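Local coordinates for mandelate racemase/muconate lactonizing enzyme family protein (PDB 3T9P) that is an uncharacterised member of the mandelate racemase/muconate lactonizing enzyme family, probably an isomerase or related enzyme acting on a carboxylate substrate, at residues Ser140-Ile145 with Pro339-Trp344; Asp177-Glu180 with Arg184-Ala187; Glu346-Gly351 with Pro375-Ser380. All coordinates share one frame; numbering follows the deposited sequence.

Contact 1 of 3, residues Ser140-Ile145 with Pro339-Trp344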
ATOM      1  N   SER A 140      22.244 -15.298  -1.879  1.00 13.82           N
ATOM      2  CA  SER A 140      23.023 -14.109  -2.001  1.00 16.31           C
ATOM      3  C   SER A 140      22.071 -12.928  -2.269  1.00 16.88           C
ATOM      4  O   SER A 140      21.181 -13.011  -3.128  1.00 16.37           O
ATOM      5  CB  SER A 140      23.975 -14.282  -3.192  1.00 15.37           C
ATOM      6  OG  SER A 140      24.449 -12.970  -3.500  1.00 18.30           O
ATOM      7  N   MET A 141      22.215 -11.839  -1.510  1.00 16.85           N
ATOM      8  CA  MET A 141      21.474 -10.606  -1.799  1.00 17.67           C
ATOM      9  C   MET A 141      22.202  -9.614  -2.735  1.00 19.86           C
ATOM     10  O   MET A 141      21.603  -8.587  -3.065  1.00 21.30           O
ATOM     11  CB  MET A 141      21.227  -9.843  -0.504  1.00 14.41           C
ATOM     12  CG  MET A 141      20.621 -10.811   0.600  1.00 18.93           C
ATOM     13  SD  MET A 141      18.946 -11.361  -0.117  1.00 19.42           S
ATOM     14  CE  MET A 141      18.833 -12.830   0.851  1.00 15.21           C
ATOM     15  N   ARG A 142      23.422  -9.910  -3.188  1.00 18.31           N
ATOM     16  CA  ARG A 142      24.289  -8.876  -3.765  1.00 18.87           C
ATOM     17  C   ARG A 142      24.421  -8.964  -5.244  1.00 18.74           C
ATOM     18  O   ARG A 142      24.559 -10.068  -5.814  1.00 18.64           O
ATOM     19  CB  ARG A 142      25.717  -8.999  -3.147  1.00 17.02           C
ATOM     20  CG  ARG A 142      25.698  -8.614  -1.685  1.00 21.10           C
ATOM     21  CD  ARG A 142      27.091  -8.813  -0.967  1.00 22.37           C
ATOM     22  NE  ARG A 142      28.169  -8.174  -1.704  1.00 25.70           N
ATOM     23  CZ  ARG A 142      29.469  -8.491  -1.578  1.00 30.24           C
ATOM     24  NH1 ARG A 142      29.851  -9.372  -0.679  1.00 26.14           N
ATOM     25  NH2 ARG A 142      30.392  -7.921  -2.350  1.00 26.76           N
ATOM     26  N   ARG A 143      24.390  -7.789  -5.889  1.00 18.73           N
ATOM     27  CA  ARG A 143      24.782  -7.616  -7.250  1.00 19.52           C
ATOM     28  C   ARG A 143      26.188  -6.954  -7.357  1.00 21.75           C
ATOM     29  O   ARG A 143      26.771  -6.963  -8.423  1.00 21.24           O
ATOM     30  CB  ARG A 143      23.786  -6.774  -8.032  1.00 19.22           C
ATOM     31  CG  ARG A 143      22.528  -7.481  -8.326  1.00 18.67           C
ATOM     32  CD  ARG A 143      21.530  -6.617  -8.952  1.00 22.45           C
ATOM     33  NE  ARG A 143      20.491  -7.496  -9.450  1.00 18.47           N
ATOM     34  CZ  ARG A 143      19.451  -7.909  -8.722  1.00 21.51           C
ATOM     35  NH1 ARG A 143      18.554  -8.752  -9.250  1.00 16.87           N
ATOM     36  NH2 ARG A 143      19.296  -7.505  -7.445  1.00 13.50           N
ATOM     37  N   ASP A 144      26.655  -6.375  -6.280  1.00 24.04           N
ATOM     38  CA  ASP A 144      27.948  -5.755  -6.274  1.00 27.13           C
ATOM     39  C   ASP A 144      29.107  -6.748  -6.285  1.00 28.04           C
ATOM     40  O   ASP A 144      30.213  -6.401  -6.502  1.00 33.01           O
ATOM     41  CB  ASP A 144      28.045  -4.659  -5.227  1.00 25.74           C
ATOM     42  CG  ASP A 144      27.986  -5.173  -3.854  1.00 31.52           C
ATOM     43  OD1 ASP A 144      28.809  -4.742  -3.103  1.00 38.69           O
ATOM     44  OD2 ASP A 144      27.175  -6.016  -3.527  1.00 29.70           O
ATOM     45  N   ILE A 145      28.840  -7.991  -6.019  1.00 25.86           N
ATOM     46  CA  ILE A 145      29.822  -9.040  -6.058  1.00 21.56           C
ATOM     47  C   ILE A 145      30.181  -9.586  -7.467  1.00 20.55           C
ATOM     48  O   ILE A 145      29.377  -9.665  -8.321  1.00 16.49           O
ATOM     49  CB  ILE A 145      29.316 -10.182  -5.151  1.00 22.99           C
ATOM     50  CG1 ILE A 145      30.427 -11.161  -4.830  1.00 18.03           C
ATOM     51  CG2 ILE A 145      28.040 -10.799  -5.735  1.00 20.41           C
ATOM     52  CD1 ILE A 145      30.131 -11.983  -3.623  1.00 23.92           C
ATOM     53  N   PRO A 339      27.727 -10.360   8.742  1.00 32.24           N
ATOM     54  CA  PRO A 339      27.625  -9.194   9.596  1.00 35.05           C
ATOM     55  C   PRO A 339      28.107  -7.894   8.892  1.00 35.62           C
ATOM     56  O   PRO A 339      27.652  -6.812   9.189  1.00 37.68           O
ATOM     57  CB  PRO A 339      28.469  -9.619  10.834  1.00 36.17           C
ATOM     58  CG  PRO A 339      29.468 -10.723  10.272  1.00 35.22           C
ATOM     59  CD  PRO A 339      28.526 -11.456   9.367  1.00 34.63           C
ATOM     60  N   GLU A 340      28.953  -8.020   7.903  1.00 35.69           N
ATOM     61  CA  GLU A 340      29.426  -6.901   7.122  1.00 36.20           C
ATOM     62  C   GLU A 340      28.306  -6.295   6.279  1.00 34.68           C
ATOM     63  O   GLU A 340      28.342  -5.110   5.959  1.00 33.94           O
ATOM     64  CB  GLU A 340      30.586  -7.332   6.222  1.00 20.00           C
ATOM     65  N   TYR A 341      27.330  -7.105   5.876  1.00 29.60           N
ATOM     66  CA  TYR A 341      26.305  -6.614   5.001  1.00 26.77           C
ATOM     67  C   TYR A 341      24.994  -6.248   5.777  1.00 24.51           C
ATOM     68  O   TYR A 341      24.299  -5.320   5.391  1.00 24.83           O
ATOM     69  CB  TYR A 341      26.047  -7.691   3.957  1.00 27.94           C
ATOM     70  CG  TYR A 341      25.070  -7.338   2.880  1.00 28.78           C
ATOM     71  CD1 TYR A 341      25.482  -6.631   1.769  1.00 28.38           C
ATOM     72  CD2 TYR A 341      23.712  -7.747   2.974  1.00 29.32           C
ATOM     73  CE1 TYR A 341      24.581  -6.315   0.733  1.00 28.89           C
ATOM     74  CE2 TYR A 341      22.801  -7.456   1.934  1.00 30.70           C
ATOM     75  CZ  TYR A 341      23.269  -6.723   0.831  1.00 32.88           C
ATOM     76  OH  TYR A 341      22.416  -6.432  -0.182  1.00 31.92           O
ATOM     77  N   TYR A 342      24.642  -7.027   6.799  1.00 22.62           N
ATOM     78  CA  TYR A 342      23.537  -6.739   7.734  1.00 21.65           C
ATOM     79  C   TYR A 342      24.099  -6.631   9.159  1.00 21.46           C
ATOM     80  O   TYR A 342      23.793  -7.461  10.029  1.00 18.30           O
ATOM     81  CB  TYR A 342      22.497  -7.879   7.717  1.00 22.35           C
ATOM     82  CG  TYR A 342      21.751  -8.138   6.415  1.00 20.31           C
ATOM     83  CD1 TYR A 342      21.213  -7.100   5.704  1.00 23.14           C
ATOM     84  CD2 TYR A 342      21.564  -9.466   5.926  1.00 25.24           C
ATOM     85  CE1 TYR A 342      20.437  -7.314   4.482  1.00 25.42           C
ATOM     86  CE2 TYR A 342      20.827  -9.699   4.740  1.00 23.15           C
ATOM     87  CZ  TYR A 342      20.266  -8.625   4.034  1.00 25.29           C
ATOM     88  OH  TYR A 342      19.530  -8.854   2.901  1.00 25.85           O
ATOM     89  N   PRO A 343      24.852  -5.541   9.447  1.00 20.95           N
ATOM     90  CA  PRO A 343      25.405  -5.475  10.821  1.00 20.70           C
ATOM     91  C   PRO A 343      24.286  -5.389  11.837  1.00 21.45           C
ATOM     92  O   PRO A 343      24.445  -5.797  12.972  1.00 18.60           O
ATOM     93  CB  PRO A 343      26.233  -4.152  10.821  1.00 23.39           C
ATOM     94  CG  PRO A 343      25.760  -3.341   9.600  1.00 23.83           C
ATOM     95  CD  PRO A 343      25.166  -4.362   8.609  1.00 22.27           C
ATOM     96  N   TRP A 344      23.151  -4.803  11.452  1.00 20.30           N
ATOM     97  CA  TRP A 344      22.015  -4.678  12.387  1.00 20.79           C
ATOM     98  C   TRP A 344      21.305  -5.998  12.788  1.00 17.43           C
ATOM     99  O   TRP A 344      20.567  -6.012  13.798  1.00 19.74           O
ATOM    100  CB  TRP A 344      20.990  -3.693  11.858  1.00 20.52           C
ATOM    101  CG  TRP A 344      20.528  -4.138  10.426  1.00 22.05           C
ATOM    102  CD1 TRP A 344      21.045  -3.743   9.228  1.00 22.83           C
ATOM    103  CD2 TRP A 344      19.544  -5.145  10.116  1.00 21.56           C
ATOM    104  NE1 TRP A 344      20.390  -4.411   8.173  1.00 21.89           N
ATOM    105  CE2 TRP A 344      19.435  -5.219   8.697  1.00 23.40           C
ATOM    106  CE3 TRP A 344      18.683  -5.925  10.884  1.00 21.15           C
ATOM    107  CZ2 TRP A 344      18.505  -6.087   8.034  1.00 23.88           C
ATOM    108  CZ3 TRP A 344      17.747  -6.764  10.194  1.00 19.62           C
ATOM    109  CH2 TRP A 344      17.696  -6.813   8.800  1.00 17.10           C
TER
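Met141 and Arg142, in the loop that leaves the first strand of the enolase-type barrel, meet Tyr341 and Tyr342, in the loop that leaves its neighbouring strand 332-335. The example shows how two loops at the C-terminal ends of parallel barrel strands, the end where this superfamily places its active site, can be joined largely through side chains. Tyr341 does most of the bridging. Its CG lies anti to the backbone N (chi1 -176°), which sends the ring across to the other loop, where CE1 packs at 3.5 Å from Arg142 CG while CE2 lies 3.8 Å from Met141 CB. Arg142 runs past the ring in the opposite sense, its guanidinium plane only 24° from that of the phenol. The group is fixed by its own loop: Arg142 NE gives a nearly straight salt-bridging hydrogen bond (172°) of 3.0 Å to Asp144 OD2 in the guanidinium plane, and Ile145 CB rests on one face. Tyr342 comes in at about a right angle to Met141, and its OH approaches Met141 CG closely, at 3.2 Å. Within their own loop the two tyrosines touch too, Tyr341 CD2 standing 3.5 Å above the centre of the Tyr342 ring. A serine in place of Tyr341 would probably leave Met141 CB and the aliphatic part of Arg142 without their aromatic cover and one face of Tyr342 less supported. Nearby, Ser140 OG accepts from Arg142 N at 3.2 Å in an ST turn. Around this pair of loops, Ser140 OG also bonds to Glu150 of helix 147-161, and Met141 packs on Glu333 and Ser335 of strand 332-335 and on Arg169 of strand 165-169.

Contact 2 of 3, residues Asp177-Glu180 with Arg184-Ala187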
ATOM      1  N   ASP A 177      16.008  -3.090 -17.998  1.00 21.44           N
ATOM      2  CA  ASP A 177      16.880  -3.782 -18.954  1.00 22.12           C
ATOM      3  C   ASP A 177      18.348  -3.512 -18.897  1.00 23.12           C
ATOM      4  O   ASP A 177      19.104  -4.137 -19.637  1.00 23.82           O
ATOM      5  CB  ASP A 177      16.389  -3.627 -20.392  1.00 22.48           C
ATOM      6  CG  ASP A 177      15.322  -4.612 -20.710  1.00 21.84           C
ATOM      7  OD1 ASP A 177      15.160  -5.658 -20.014  1.00 24.99           O
ATOM      8  OD2 ASP A 177      14.614  -4.449 -21.683  1.00 19.29           O
ATOM      9  N   HIS A 178      18.813  -2.686 -17.974  1.00 21.11           N
ATOM     10  CA  HIS A 178      20.246  -2.479 -17.833  1.00 23.33           C
ATOM     11  C   HIS A 178      20.786  -3.445 -16.800  1.00 22.84           C
ATOM     12  O   HIS A 178      20.175  -3.602 -15.774  1.00 24.67           O
ATOM     13  CB  HIS A 178      20.541  -1.037 -17.328  1.00 24.41           C
ATOM     14  CG  HIS A 178      20.171   0.029 -18.322  1.00 32.48           C
ATOM     15  ND1 HIS A 178      20.912   0.267 -19.471  1.00 35.29           N
ATOM     16  CD2 HIS A 178      19.107   0.877 -18.376  1.00 34.17           C
ATOM     17  CE1 HIS A 178      20.318   1.216 -20.183  1.00 35.86           C
ATOM     18  NE2 HIS A 178      19.225   1.601 -19.543  1.00 36.04           N
ATOM     19  N   ASP A 179      21.948  -4.013 -17.019  1.00 22.49           N
ATOM     20  CA  ASP A 179      22.622  -4.901 -16.077  1.00 20.86           C
ATOM     21  C   ASP A 179      23.301  -4.119 -14.961  1.00 21.84           C
ATOM     22  O   ASP A 179      23.406  -2.893 -15.056  1.00 20.57           O
ATOM     23  CB  ASP A 179      23.667  -5.690 -16.858  1.00 22.29           C
ATOM     24  CG  ASP A 179      23.897  -7.101 -16.281  1.00 23.11           C
ATOM     25  OD1 ASP A 179      23.448  -7.345 -15.154  1.00 23.80           O
ATOM     26  OD2 ASP A 179      24.578  -7.930 -16.926  1.00 26.32           O
ATOM     27  N   GLU A 180      23.734  -4.796 -13.905  1.00 20.92           N
ATOM     28  CA  GLU A 180      24.543  -4.173 -12.853  1.00 24.00           C
ATOM     29  C   GLU A 180      25.821  -3.498 -13.412  1.00 26.66           C
ATOM     30  O   GLU A 180      26.151  -2.407 -13.024  1.00 26.40           O
ATOM     31  CB  GLU A 180      24.983  -5.167 -11.784  1.00 23.69           C
ATOM     32  CG  GLU A 180      25.590  -4.487 -10.519  1.00 23.05           C
ATOM     33  CD  GLU A 180      24.500  -3.701  -9.675  1.00 25.91           C
ATOM     34  OE1 GLU A 180      23.282  -3.663 -10.008  1.00 25.29           O
ATOM     35  OE2 GLU A 180      24.850  -3.167  -8.632  1.00 26.35           O
ATOM     36  N   ARG A 184      27.739  -8.471 -16.828  1.00 22.78           N
ATOM     37  CA  ARG A 184      27.714  -9.205 -15.565  1.00 20.79           C
ATOM     38  C   ARG A 184      26.873 -10.457 -15.597  1.00 18.11           C
ATOM     39  O   ARG A 184      27.325 -11.445 -15.219  1.00 19.95           O
ATOM     40  CB  ARG A 184      27.318  -8.361 -14.374  1.00 20.00           C
ATOM     41  CG  ARG A 184      27.398  -9.132 -13.098  1.00 20.00           C
ATOM     42  CD  ARG A 184      26.899  -8.427 -11.942  1.00 20.00           C
ATOM     43  NE  ARG A 184      27.161  -9.107 -10.703  1.00 20.00           N
ATOM     44  CZ  ARG A 184      26.348  -9.960 -10.131  1.00 20.00           C
ATOM     45  NH1 ARG A 184      25.209 -10.249 -10.701  1.00 20.00           N
ATOM     46  NH2 ARG A 184      26.693 -10.503  -9.003  1.00 20.00           N
ATOM     47  N   THR A 185      25.707 -10.360 -16.168  1.00 18.64           N
ATOM     48  CA  THR A 185      24.774 -11.465 -16.229  1.00 21.58           C
ATOM     49  C   THR A 185      25.316 -12.622 -17.077  1.00 22.45           C
ATOM     50  O   THR A 185      25.267 -13.767 -16.719  1.00 19.27           O
ATOM     51  CB  THR A 185      23.383 -10.951 -16.655  1.00 22.24           C
ATOM     52  OG1 THR A 185      22.859 -10.108 -15.628  1.00 24.16           O
ATOM     53  CG2 THR A 185      22.447 -12.054 -16.882  1.00 20.82           C
ATOM     54  N   GLU A 186      25.892 -12.243 -18.192  1.00 22.58           N
ATOM     55  CA  GLU A 186      26.522 -13.198 -19.149  1.00 23.05           C
ATOM     56  C   GLU A 186      27.598 -14.002 -18.494  1.00 21.66           C
ATOM     57  O   GLU A 186      27.709 -15.202 -18.782  1.00 23.93           O
ATOM     58  CB  GLU A 186      27.026 -12.490 -20.445  1.00 20.78           C
ATOM     59  CG  GLU A 186      25.893 -12.107 -21.345  1.00 25.99           C
ATOM     60  CD  GLU A 186      25.204 -10.750 -20.971  1.00 31.49           C
ATOM     61  OE1 GLU A 186      25.689 -10.001 -20.080  1.00 34.46           O
ATOM     62  OE2 GLU A 186      24.193 -10.432 -21.634  1.00 38.50           O
ATOM     63  N   ALA A 187      28.312 -13.416 -17.552  1.00 22.46           N
ATOM     64  CA  ALA A 187      29.323 -14.096 -16.796  1.00 21.50           C
ATOM     65  C   ALA A 187      28.869 -14.829 -15.542  1.00 21.76           C
ATOM     66  O   ALA A 187      29.413 -15.986 -15.270  1.00 19.69           O
ATOM     67  CB  ALA A 187      30.456 -13.153 -16.442  1.00 23.27           C
TER
HETATM   68  O   HOH W   1      23.802  -8.771 -12.498  1.00 17.45           O
HETATM   69  O   HOH W   2      25.311  -7.282 -19.307  1.00 37.59           O
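The carboxylate of Asp179 is approached from both faces at one oxygen: Glu180 N and Thr185 OG1 reach OD1 from opposite sides, each 36° out of the plane. At the other oxygen, OD2 accepts from Thr185 N through its syn lone pair. The setting is a beta-alpha connection of the barrel, where the loop after strand 165-169 enters helix 184-196, and it illustrates how an acidic side chain in the loop five residues ahead of a helix can hold the first turn. Thr185 supplies both a hydroxyl and an amide: OG1 to Asp179 OD1 is 2.9 Å and N to Asp179 OD2 is 2.8 Å. With OG1 set beside its own backbone N (chi1 -66°), the residue offers the two donors to the same carboxylate, and OG1 in turn is bonded to Gly171 N. Such a concentration of donors near the start of a helix may offset the nearby charge of Glu186. Beside it, the extended chain of Arg184 lays CD against Glu180 CB at 3.8 Å and carries its guanidinium to the carbonyls of Ile145 and Arg169, which accept from NH2 and NH1. A water ties this group back to the loop, donating to Asp179 OD1 and accepting from Arg184 NH1 at 2.7 Å. Glu186, whose OE2 forms a salt bridge with Arg214, brings a like charge near. Between the two acids sits a second water, which donates to both, 2.6 Å from Asp179 OD2 and 2.9 Å from Glu186 OE1.

Contact 3 of 3, residues Glu346-Gly351 with Pro375-Ser380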
ATOM      1  N   GLU A 346      22.994  -8.711  13.788  1.00 21.25           N
ATOM      2  CA  GLU A 346      23.877  -9.375  14.791  1.00 25.14           C
ATOM      3  C   GLU A 346      23.464  -9.058  16.239  1.00 25.33           C
ATOM      4  O   GLU A 346      23.216  -7.898  16.573  1.00 27.75           O
ATOM      5  CB  GLU A 346      25.334  -8.944  14.589  1.00 26.39           C
ATOM      6  CG  GLU A 346      25.940  -9.552  13.369  1.00 32.82           C
ATOM      7  CD  GLU A 346      26.239 -11.085  13.528  1.00 42.81           C
ATOM      8  OE1 GLU A 346      26.053 -11.675  14.606  1.00 44.87           O
ATOM      9  OE2 GLU A 346      26.598 -11.750  12.542  1.00 51.37           O
ATOM     10  N   GLY A 347      23.337 -10.086  17.072  1.00 25.29           N
ATOM     11  CA  GLY A 347      22.891  -9.894  18.441  1.00 24.14           C
ATOM     12  C   GLY A 347      21.389  -9.714  18.639  1.00 23.38           C
ATOM     13  O   GLY A 347      20.968  -9.359  19.747  1.00 25.08           O
ATOM     14  N   LEU A 348      20.546  -9.992  17.624  1.00 21.26           N
ATOM     15  CA  LEU A 348      19.113  -9.901  17.881  1.00 18.88           C
ATOM     16  C   LEU A 348      18.666 -10.978  18.812  1.00 19.35           C
ATOM     17  O   LEU A 348      17.864 -10.671  19.739  1.00 20.26           O
ATOM     18  CB  LEU A 348      18.269  -9.981  16.578  1.00 19.37           C
ATOM     19  CG  LEU A 348      18.554  -8.918  15.575  1.00 14.24           C
ATOM     20  CD1 LEU A 348      17.723  -9.224  14.278  1.00 19.19           C
ATOM     21  CD2 LEU A 348      18.326  -7.515  16.123  1.00 14.99           C
ATOM     22  N   PHE A 349      19.164 -12.224  18.600  1.00 17.03           N
ATOM     23  CA  PHE A 349      18.642 -13.358  19.340  1.00 17.64           C
ATOM     24  C   PHE A 349      19.789 -14.009  20.169  1.00 19.28           C
ATOM     25  O   PHE A 349      20.944 -13.930  19.764  1.00 19.69           O
ATOM     26  CB  PHE A 349      18.097 -14.392  18.325  1.00 15.61           C
ATOM     27  CG  PHE A 349      17.062 -13.776  17.421  1.00 13.36           C
ATOM     28  CD1 PHE A 349      15.877 -13.299  17.956  1.00 17.36           C
ATOM     29  CD2 PHE A 349      17.298 -13.649  16.028  1.00 14.86           C
ATOM     30  CE1 PHE A 349      14.848 -12.683  17.119  1.00 20.01           C
ATOM     31  CE2 PHE A 349      16.272 -13.078  15.177  1.00 16.01           C
ATOM     32  CZ  PHE A 349      15.064 -12.568  15.758  1.00 20.84           C
ATOM     33  N   LEU A 350      19.445 -14.660  21.264  1.00 18.92           N
ATOM     34  CA  LEU A 350      20.409 -15.464  22.031  1.00 19.92           C
ATOM     35  C   LEU A 350      20.490 -16.868  21.435  1.00 23.32           C
ATOM     36  O   LEU A 350      19.536 -17.314  20.731  1.00 23.34           O
ATOM     37  CB  LEU A 350      19.942 -15.559  23.493  1.00 18.52           C
ATOM     38  CG  LEU A 350      19.900 -14.200  24.238  1.00 18.61           C
ATOM     39  CD1 LEU A 350      19.282 -14.223  25.621  1.00 20.57           C
ATOM     40  CD2 LEU A 350      21.259 -13.505  24.220  1.00 21.18           C
ATOM     41  N   GLY A 351      21.611 -17.568  21.660  1.00 22.59           N
ATOM     42  CA  GLY A 351      21.741 -18.954  21.136  1.00 23.28           C
ATOM     43  C   GLY A 351      21.976 -19.034  19.605  1.00 23.68           C
ATOM     44  O   GLY A 351      22.539 -18.188  18.967  1.00 24.66           O
ATOM     45  N   PRO A 375      17.902  -9.356  25.768  1.00 22.43           N
ATOM     46  CA  PRO A 375      17.673  -8.129  26.526  1.00 21.67           C
ATOM     47  C   PRO A 375      18.746  -7.048  26.249  1.00 17.65           C
ATOM     48  O   PRO A 375      18.458  -5.921  26.466  1.00 17.58           O
ATOM     49  CB  PRO A 375      17.730  -8.604  28.021  1.00 22.83           C
ATOM     50  CG  PRO A 375      17.296 -10.065  27.931  1.00 26.08           C
ATOM     51  CD  PRO A 375      18.031 -10.543  26.645  1.00 20.53           C
ATOM     52  N   THR A 376      19.959  -7.353  25.801  1.00 18.29           N
ATOM     53  CA  THR A 376      20.906  -6.276  25.443  1.00 17.63           C
ATOM     54  C   THR A 376      20.375  -5.376  24.304  1.00 19.15           C
ATOM     55  O   THR A 376      20.459  -4.115  24.278  1.00 12.69           O
ATOM     56  CB  THR A 376      22.281  -6.860  25.002  1.00 20.08           C
ATOM     57  OG1 THR A 376      22.774  -7.786  26.028  1.00 25.40           O
ATOM     58  CG2 THR A 376      23.411  -5.753  24.666  1.00 19.22           C
ATOM     59  N   TRP A 377      19.854  -6.041  23.296  1.00 17.01           N
ATOM     60  CA  TRP A 377      19.320  -5.221  22.163  1.00 17.37           C
ATOM     61  C   TRP A 377      18.064  -4.413  22.601  1.00 16.03           C
ATOM     62  O   TRP A 377      17.945  -3.235  22.341  1.00 15.37           O
ATOM     63  CB  TRP A 377      19.004  -6.234  21.060  1.00 15.93           C
ATOM     64  CG  TRP A 377      18.643  -5.491  19.736  1.00 16.36           C
ATOM     65  CD1 TRP A 377      19.477  -5.197  18.702  1.00 16.85           C
ATOM     66  CD2 TRP A 377      17.360  -4.912  19.421  1.00 17.53           C
ATOM     67  NE1 TRP A 377      18.780  -4.448  17.729  1.00 18.64           N
ATOM     68  CE2 TRP A 377      17.484  -4.269  18.158  1.00 16.13           C
ATOM     69  CE3 TRP A 377      16.125  -4.857  20.085  1.00 19.68           C
ATOM     70  CZ2 TRP A 377      16.461  -3.655  17.564  1.00 11.23           C
ATOM     71  CZ3 TRP A 377      15.049  -4.163  19.442  1.00 18.89           C
ATOM     72  CH2 TRP A 377      15.256  -3.594  18.195  1.00 14.72           C
ATOM     73  N   LEU A 378      17.175  -5.048  23.360  1.00 16.67           N
ATOM     74  CA  LEU A 378      16.002  -4.385  23.857  1.00 17.71           C
ATOM     75  C   LEU A 378      16.308  -3.223  24.697  1.00 19.39           C
ATOM     76  O   LEU A 378      15.509  -2.255  24.743  1.00 20.80           O
ATOM     77  CB  LEU A 378      15.122  -5.362  24.686  1.00 19.43           C
ATOM     78  CG  LEU A 378      14.596  -6.574  23.883  1.00 17.24           C
ATOM     79  CD1 LEU A 378      13.899  -7.643  24.741  1.00 22.17           C
ATOM     80  CD2 LEU A 378      13.641  -6.093  22.738  1.00 12.81           C
ATOM     81  N   ASP A 379      17.413  -3.315  25.450  1.00 20.69           N
ATOM     82  CA  ASP A 379      17.748  -2.291  26.437  1.00 21.15           C
ATOM     83  C   ASP A 379      18.030  -0.968  25.748  1.00 21.16           C
ATOM     84  O   ASP A 379      17.785   0.076  26.331  1.00 23.60           O
ATOM     85  CB  ASP A 379      18.972  -2.720  27.330  1.00 20.81           C
ATOM     86  CG  ASP A 379      19.391  -1.629  28.337  1.00 24.94           C
ATOM     87  OD1 ASP A 379      18.594  -1.325  29.255  1.00 23.63           O
ATOM     88  OD2 ASP A 379      20.513  -1.102  28.217  1.00 22.01           O
ATOM     89  N   SER A 380      18.610  -0.939  24.581  1.00 20.92           N
ATOM     90  CA  SER A 380      18.882   0.366  24.068  1.00 22.37           C
ATOM     91  C   SER A 380      17.983   0.685  22.859  1.00 22.91           C
ATOM     92  O   SER A 380      18.276   1.634  22.102  1.00 20.81           O
ATOM     93  CB  SER A 380      20.364   0.509  23.642  1.00 24.82           C
ATOM     94  OG  SER A 380      20.662  -0.493  22.719  1.00 27.61           O
TER
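Trp377 lies beside Leu348, the two side chains pointing the same way, and can be followed outward atom by atom. Its CB starts 3.9 Å from Gly347 O. CG, anti to the backbone N (chi1 -171°), carries the indole alongside the loop, and there the pyrrole part is covered by a single methyl: CD1 lies 3.7 Å from Leu348 CD2, and NE1 comes still nearer, 3.5 Å from the same methyl. Farther on, CE2 is 3.9 Å from Leu348 CD2. The methyl thus sits over one face of the five-membered ring, 22° off its normal, in a CH-pi contact. A lighter touch adds to this at the start of the helix, where Leu350 CD1 meets Pro375 CD at 4.0 Å, the side chains crossing at about a right angle. Backbone bonds of Leu348 with Ser374 and of Leu350 with Glu372 run beside this pairing. Trp377 also meets Phe38 edge-to-face and touches Phe31 of strand 25-32, so the loop from the barrel, the short helix 375-379 and the N-terminal sheet come together here. This is the junction of barrel and N-terminal capping domain found in the enolase superfamily.

How the contacts relate
From the N terminus, the chain builds the first strands of the N-terminal sheet and then enters the barrel through strand 132-139. Contact 1 opens just after that strand and closes a long loop of the chain, spanning most of the barrel, on the residues following strand 332-335. Nested inside it, contact 2 closes a very short turn into helix 184-196. The two touch where Arg143 O of contact 1 packs on Glu180 CG of contact 2. Contact 3 follows in series: it joins 346-351 to helix 375-379, just before strand 382-387 returns to the N-terminal sheet. It meets contact 1 where Glu346 packs on Pro339, but lies about 22 Å, nearest atoms, from contact 2.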